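Local coordinates for protein 5-cytosine DNA methyltransferase (Entamoeba histolytica, PDB 3QV2) that probably methylates the C5 position of cytosine in DNA or tRNA, taking the methyl group from S-adenosylmethionine, at residues A[78-84]-A[123-129]. Sequence-based numbering, arbitrary orientation.
Sequences NTWFMSP and PKHIFIE. With SAH (S-adenosyl-L-homocysteine), chain B; SO4 (sulfate ion), chain D.
Trp80, Phe81 and Met82 run alongside Ile126, Phe127 and Ile128 as two neighbouring parallel strands in the middle of the Rossmann-like sheet of a class I methyltransferase. The connection between the strands includes helix 106-115, whose Tyr112 packs on Met82, Ile126 and Ile128, so the pair forms a beta-alpha-beta crossover. Four backbone bonds alternate between the strands; that from Trp80 N to His125 O (3.0 Å) is nearly straight, at 168°, whereas Met82 N to Phe127 O bends to 142°. On the helix 106-115 face, Pro123 reaches over one face of the indole with its CG, 3.6 Å from the centroid of the Trp80 five-membered ring and on its normal, a CH-pi contact. Further along, Met82 CG runs beside Ile128 CG1 (4.0 Å), the two chains extending together from the sheet. On the other face Phe81 CD1 meets Phe127 CB at 3.8 Å; with CG anti to the backbone N (chi1 -171°), the Phe127 ring turns off toward helix 311-321.

Polar groups gather at the strand ends. A water donates to Asn78 O (2.7 Å) and also hydrogen-bonds His125 ND1 at the ring edge, while NE2 reaches Asp324. Asn78 ND2 and Lys124 NZ share O2 of a sulfate, probably from the crystallisation liquor. At the C-terminal end, Glu129 OE1 comes within 3.2 Å of Ser83 CB, and the Glu129 side chain lies about 7 Å from that of Cys86, the predicted active-site residue. Parallel pairing and apolar packing thus set the relative position of these ends, where Ser83 OG accepts a hydrogen bond from the amino N of S-adenosyl-L-homocysteine (2.6 Å).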
ATOM      1  N   ASN A  78      18.547  -7.014   8.805  1.00 11.71           N
ATOM      2  CA  ASN A  78      18.417  -6.156   9.978  1.00 11.48           C
ATOM      3  C   ASN A  78      17.198  -5.242   9.909  1.00 13.80           C
ATOM      4  O   ASN A  78      17.087  -4.285  10.674  1.00 11.29           O
ATOM      5  CB  ASN A  78      19.687  -5.324  10.170  1.00 13.89           C
ATOM      6  CG  ASN A  78      20.003  -4.456   8.966  1.00 18.91           C
ATOM      7  OD1 ASN A  78      19.152  -4.237   8.103  1.00 21.43           O
ATOM      8  ND2 ASN A  78      21.231  -3.954   8.905  1.00 15.93           N
ATOM      9  N   THR A  79      16.284  -5.543   8.993  1.00 14.28           N
ATOM     10  CA  THR A  79      15.107  -4.707   8.800  1.00 14.72           C
ATOM     11  C   THR A  79      13.884  -5.518   8.374  1.00 13.39           C
ATOM     12  O   THR A  79      13.988  -6.445   7.571  1.00 14.85           O
ATOM     13  CB  THR A  79      15.371  -3.606   7.757  1.00 15.34           C
ATOM     14  OG1 THR A  79      16.510  -2.832   8.151  1.00 15.13           O
ATOM     15  CG2 THR A  79      14.167  -2.693   7.631  1.00 15.79           C
ATOM     16  N   TRP A  80      12.727  -5.155   8.919  1.00 13.53           N
ATOM     17  CA  TRP A  80      11.468  -5.791   8.557  1.00 14.72           C
ATOM     18  C   TRP A  80      10.503  -4.785   7.940  1.00 18.11           C
ATOM     19  O   TRP A  80      10.100  -3.823   8.591  1.00 16.09           O
ATOM     20  CB  TRP A  80      10.808  -6.424   9.783  1.00 14.54           C
ATOM     21  CG  TRP A  80      11.391  -7.735  10.209  1.00 11.51           C
ATOM     22  CD1 TRP A  80      12.574  -8.284   9.802  1.00 11.81           C
ATOM     23  CD2 TRP A  80      10.810  -8.668  11.123  1.00  9.99           C
ATOM     24  NE1 TRP A  80      12.765  -9.500  10.413  1.00  9.44           N
ATOM     25  CE2 TRP A  80      11.689  -9.761  11.231  1.00  9.13           C
ATOM     26  CE3 TRP A  80       9.622  -8.688  11.866  1.00 11.19           C
ATOM     27  CZ2 TRP A  80      11.431 -10.859  12.045  1.00  9.36           C
ATOM     28  CZ3 TRP A  80       9.362  -9.779  12.676  1.00  9.41           C
ATOM     29  CH2 TRP A  80      10.262 -10.849  12.759  1.00 10.10           C
ATOM     30  N   PHE A  81      10.144  -5.009   6.680  1.00 19.14           N
ATOM     31  CA  PHE A  81       9.068  -4.258   6.043  1.00 17.24           C
ATOM     32  C   PHE A  81       7.882  -5.189   5.855  1.00 13.31           C
ATOM     33  O   PHE A  81       8.049  -6.336   5.440  1.00 12.41           O
ATOM     34  CB  PHE A  81       9.507  -3.701   4.687  1.00 16.94           C
ATOM     35  CG  PHE A  81      10.456  -2.542   4.783  1.00 14.08           C
ATOM     36  CD1 PHE A  81      10.784  -1.997   6.010  1.00 11.05           C
ATOM     37  CD2 PHE A  81      11.013  -1.991   3.641  1.00 17.31           C
ATOM     38  CE1 PHE A  81      11.653  -0.929   6.099  1.00 13.05           C
ATOM     39  CE2 PHE A  81      11.884  -0.923   3.724  1.00 17.69           C
ATOM     40  CZ  PHE A  81      12.203  -0.392   4.955  1.00 17.71           C
ATOM     41  N   MET A  82       6.683  -4.704   6.159  1.00 17.06           N
ATOM     42  CA  MET A  82       5.502  -5.548   6.044  1.00 14.69           C
ATOM     43  C   MET A  82       4.185  -4.780   6.015  1.00 14.02           C
ATOM     44  O   MET A  82       4.002  -3.792   6.728  1.00 17.12           O
ATOM     45  CB  MET A  82       5.463  -6.564   7.186  1.00  6.41           C
ATOM     46  CG  MET A  82       5.197  -5.948   8.549  1.00  6.37           C
ATOM     47  SD  MET A  82       4.976  -7.193   9.834  1.00 12.38           S
ATOM     48  CE  MET A  82       6.525  -8.078   9.717  1.00 12.82           C
ATOM     49  N   SER A  83       3.270  -5.256   5.180  1.00 13.41           N
ATOM     50  CA  SER A  83       1.888  -4.806   5.203  1.00 15.91           C
ATOM     51  C   SER A  83       0.990  -6.037   5.198  1.00 15.70           C
ATOM     52  O   SER A  83       0.565  -6.505   4.140  1.00 13.12           O
ATOM     53  CB  SER A  83       1.584  -3.901   4.009  1.00 23.52           C
ATOM     54  OG  SER A  83       1.917  -4.538   2.792  1.00 28.73           O
ATOM     55  N   PRO A  84       0.717  -6.580   6.393  1.00 17.81           N
ATOM     56  CA  PRO A  84      -0.032  -7.827   6.574  1.00 17.83           C
ATOM     57  C   PRO A  84      -1.424  -7.753   5.963  1.00 17.50           C
ATOM     58  O   PRO A  84      -1.950  -6.655   5.790  1.00 17.50           O
ATOM     59  CB  PRO A  84      -0.139  -7.949   8.099  1.00 15.60           C
ATOM     60  CG  PRO A  84       1.003  -7.142   8.628  1.00 17.76           C
ATOM     61  CD  PRO A  84       1.137  -5.994   7.678  1.00 18.33           C
ATOM     62  N   PRO A 123      15.675  -7.214  14.250  1.00 20.27           N
ATOM     63  CA  PRO A 123      15.757  -6.155  13.239  1.00 15.67           C
ATOM     64  C   PRO A 123      15.809  -4.786  13.904  1.00 14.06           C
ATOM     65  O   PRO A 123      14.991  -4.498  14.778  1.00 12.85           O
ATOM     66  CB  PRO A 123      14.455  -6.319  12.445  1.00 15.22           C
ATOM     67  CG  PRO A 123      13.556  -7.133  13.323  1.00 17.08           C
ATOM     68  CD  PRO A 123      14.465  -8.035  14.093  1.00 19.49           C
ATOM     69  N   LYS A 124      16.768  -3.959  13.505  1.00 15.18           N
ATOM     70  CA  LYS A 124      16.937  -2.643  14.112  1.00 16.24           C
ATOM     71  C   LYS A 124      15.853  -1.658  13.677  1.00 15.09           C
ATOM     72  O   LYS A 124      15.659  -0.622  14.310  1.00 16.35           O
ATOM     73  CB  LYS A 124      18.327  -2.084  13.800  1.00 16.93           C
ATOM     74  CG  LYS A 124      19.465  -2.941  14.335  1.00 19.11           C
ATOM     75  CD  LYS A 124      20.821  -2.372  13.952  1.00 23.43           C
ATOM     76  CE  LYS A 124      21.950  -3.247  14.474  1.00 25.22           C
ATOM     77  NZ  LYS A 124      21.837  -4.646  13.973  1.00 25.86           N
ATOM     78  N   HIS A 125      15.154  -1.987  12.595  1.00  9.50           N
ATOM     79  CA  HIS A 125      14.055  -1.158  12.111  1.00  8.73           C
ATOM     80  C   HIS A 125      12.902  -2.021  11.616  1.00 10.30           C
ATOM     81  O   HIS A 125      13.111  -3.002  10.902  1.00  7.91           O
ATOM     82  CB  HIS A 125      14.523  -0.223  10.994  1.00  7.48           C
ATOM     83  CG  HIS A 125      15.555   0.772  11.429  1.00  6.10           C
ATOM     84  ND1 HIS A 125      16.902   0.480  11.459  1.00  5.46           N
ATOM     85  CD2 HIS A 125      15.437   2.050  11.855  1.00  6.59           C
ATOM     86  CE1 HIS A 125      17.569   1.538  11.883  1.00 11.43           C
ATOM     87  NE2 HIS A 125      16.704   2.505  12.132  1.00 13.02           N
ATOM     88  N   ILE A 126      11.685  -1.653  12.006  1.00 14.11           N
ATOM     89  CA  ILE A 126      10.482  -2.337  11.548  1.00 10.53           C
ATOM     90  C   ILE A 126       9.456  -1.327  11.053  1.00 11.60           C
ATOM     91  O   ILE A 126       9.207  -0.311  11.704  1.00  5.92           O
ATOM     92  CB  ILE A 126       9.837  -3.173  12.665  1.00 10.44           C
ATOM     93  CG1 ILE A 126      10.841  -4.165  13.250  1.00  8.38           C
ATOM     94  CG2 ILE A 126       8.606  -3.901  12.140  1.00  5.60           C
ATOM     95  CD1 ILE A 126      10.255  -5.046  14.327  1.00 10.37           C
ATOM     96  N   PHE A 127       8.860  -1.612   9.902  1.00 10.53           N
ATOM     97  CA  PHE A 127       7.819  -0.755   9.354  1.00 12.62           C
ATOM     98  C   PHE A 127       6.585  -1.578   9.004  1.00 14.93           C
ATOM     99  O   PHE A 127       6.663  -2.535   8.233  1.00 16.62           O
ATOM    100  CB  PHE A 127       8.326  -0.008   8.119  1.00 11.22           C
ATOM    101  CG  PHE A 127       7.381   1.046   7.618  1.00 12.17           C
ATOM    102  CD1 PHE A 127       7.546   2.372   7.979  1.00 11.56           C
ATOM    103  CD2 PHE A 127       6.324   0.709   6.790  1.00  9.95           C
ATOM    104  CE1 PHE A 127       6.678   3.344   7.521  1.00 10.71           C
ATOM    105  CE2 PHE A 127       5.451   1.675   6.330  1.00  7.23           C
ATOM    106  CZ  PHE A 127       5.628   2.995   6.695  1.00  9.00           C
ATOM    107  N   ILE A 128       5.449  -1.206   9.580  1.00 13.92           N
ATOM    108  CA  ILE A 128       4.200  -1.907   9.320  1.00 14.26           C
ATOM    109  C   ILE A 128       3.182  -0.979   8.674  1.00 16.86           C
ATOM    110  O   ILE A 128       3.054   0.182   9.058  1.00 19.07           O
ATOM    111  CB  ILE A 128       3.595  -2.485  10.612  1.00 12.23           C
ATOM    112  CG1 ILE A 128       4.670  -3.198  11.432  1.00 10.73           C
ATOM    113  CG2 ILE A 128       2.446  -3.428  10.287  1.00 12.60           C
ATOM    114  CD1 ILE A 128       4.168  -3.752  12.749  1.00 10.68           C
ATOM    115  N   GLU A 129       2.460  -1.497   7.687  1.00 18.29           N
ATOM    116  CA  GLU A 129       1.415  -0.728   7.024  1.00 15.34           C
ATOM    117  C   GLU A 129       0.122  -1.532   6.999  1.00 14.94           C
ATOM    118  O   GLU A 129       0.133  -2.732   6.723  1.00 15.56           O
ATOM    119  CB  GLU A 129       1.846  -0.346   5.604  1.00 14.19           C
ATOM    120  CG  GLU A 129       0.901   0.610   4.886  1.00 16.95           C
ATOM    121  CD  GLU A 129      -0.293  -0.091   4.266  1.00 21.66           C
ATOM    122  OE1 GLU A 129      -0.266  -1.335   4.158  1.00 24.40           O
ATOM    123  OE2 GLU A 129      -1.259   0.603   3.885  1.00 26.75           O
TER
HETATM  124  N   SAH B 323       2.189  -4.011   0.275  1.00 22.58           N
HETATM  125  CA  SAH B 323       2.208  -4.903  -0.868  1.00 21.57           C
HETATM  126  CB  SAH B 323       0.996  -5.824  -0.861  1.00 21.80           C
HETATM  127  CG  SAH B 323       0.362  -6.185   0.460  1.00 22.36           C
HETATM  128  SD  SAH B 323      -1.125  -7.205   0.414  1.00 19.15           S
HETATM  129  C   SAH B 323       2.273  -4.087  -2.135  1.00 18.21           C
HETATM  130  O   SAH B 323       1.795  -4.555  -3.207  1.00 21.03           O
HETATM  131  OXT SAH B 323       2.813  -2.929  -2.123  1.00 15.75           O
HETATM  132  C5' SAH B 323      -0.875  -8.652   1.419  1.00 23.78           C
HETATM  133  C4' SAH B 323      -0.084  -9.773   0.852  1.00 24.41           C
HETATM  134  O4' SAH B 323       0.207 -10.665   1.871  1.00 25.37           O
HETATM  135  C3' SAH B 323      -0.887 -10.491  -0.140  1.00 22.59           C
HETATM  136  O3' SAH B 323      -0.348 -10.303  -1.403  1.00 21.39           O
HETATM  137  C2' SAH B 323      -0.851 -11.887   0.212  1.00 23.85           C
HETATM  138  O2' SAH B 323      -0.506 -12.645  -0.894  1.00 21.90           O
HETATM  139  C1' SAH B 323       0.181 -11.987   1.247  1.00 20.20           C
HETATM  140  N9  SAH B 323      -0.072 -13.077   2.145  1.00 20.62           N
HETATM  141  C8  SAH B 323      -1.192 -13.428   2.791  1.00 21.61           C
HETATM  142  N7  SAH B 323      -0.910 -14.525   3.513  1.00 21.16           N
HETATM  143  C5  SAH B 323       0.388 -14.856   3.309  1.00 21.66           C
HETATM  144  C6  SAH B 323       1.204 -15.881   3.791  1.00 19.99           C
HETATM  145  N6  SAH B 323       0.685 -16.869   4.704  1.00 17.83           N
HETATM  146  N1  SAH B 323       2.484 -15.925   3.379  1.00 19.09           N
HETATM  147  C2  SAH B 323       2.988 -15.019   2.531  1.00 17.43           C
HETATM  148  N3  SAH B 323       2.225 -14.027   2.058  1.00 20.42           N
HETATM  149  C4  SAH B 323       0.935 -13.925   2.427  1.00 22.06           C
HETATM  150  S   SO4 D 325      23.750  -5.356  11.010  1.00 68.91           S
HETATM  151  O1  SO4 D 325      22.963  -6.453  10.455  1.00 67.38           O
HETATM  152  O2  SO4 D 325      22.909  -4.176  11.192  1.00 65.97           O
HETATM  153  O3  SO4 D 325      24.291  -5.768  12.303  1.00 71.40           O
HETATM  154  O4  SO4 D 325      24.840  -5.034  10.095  1.00 68.89           O
HETATM  155  O   HOH W   1      18.061  -1.786  10.259  1.00 14.54           O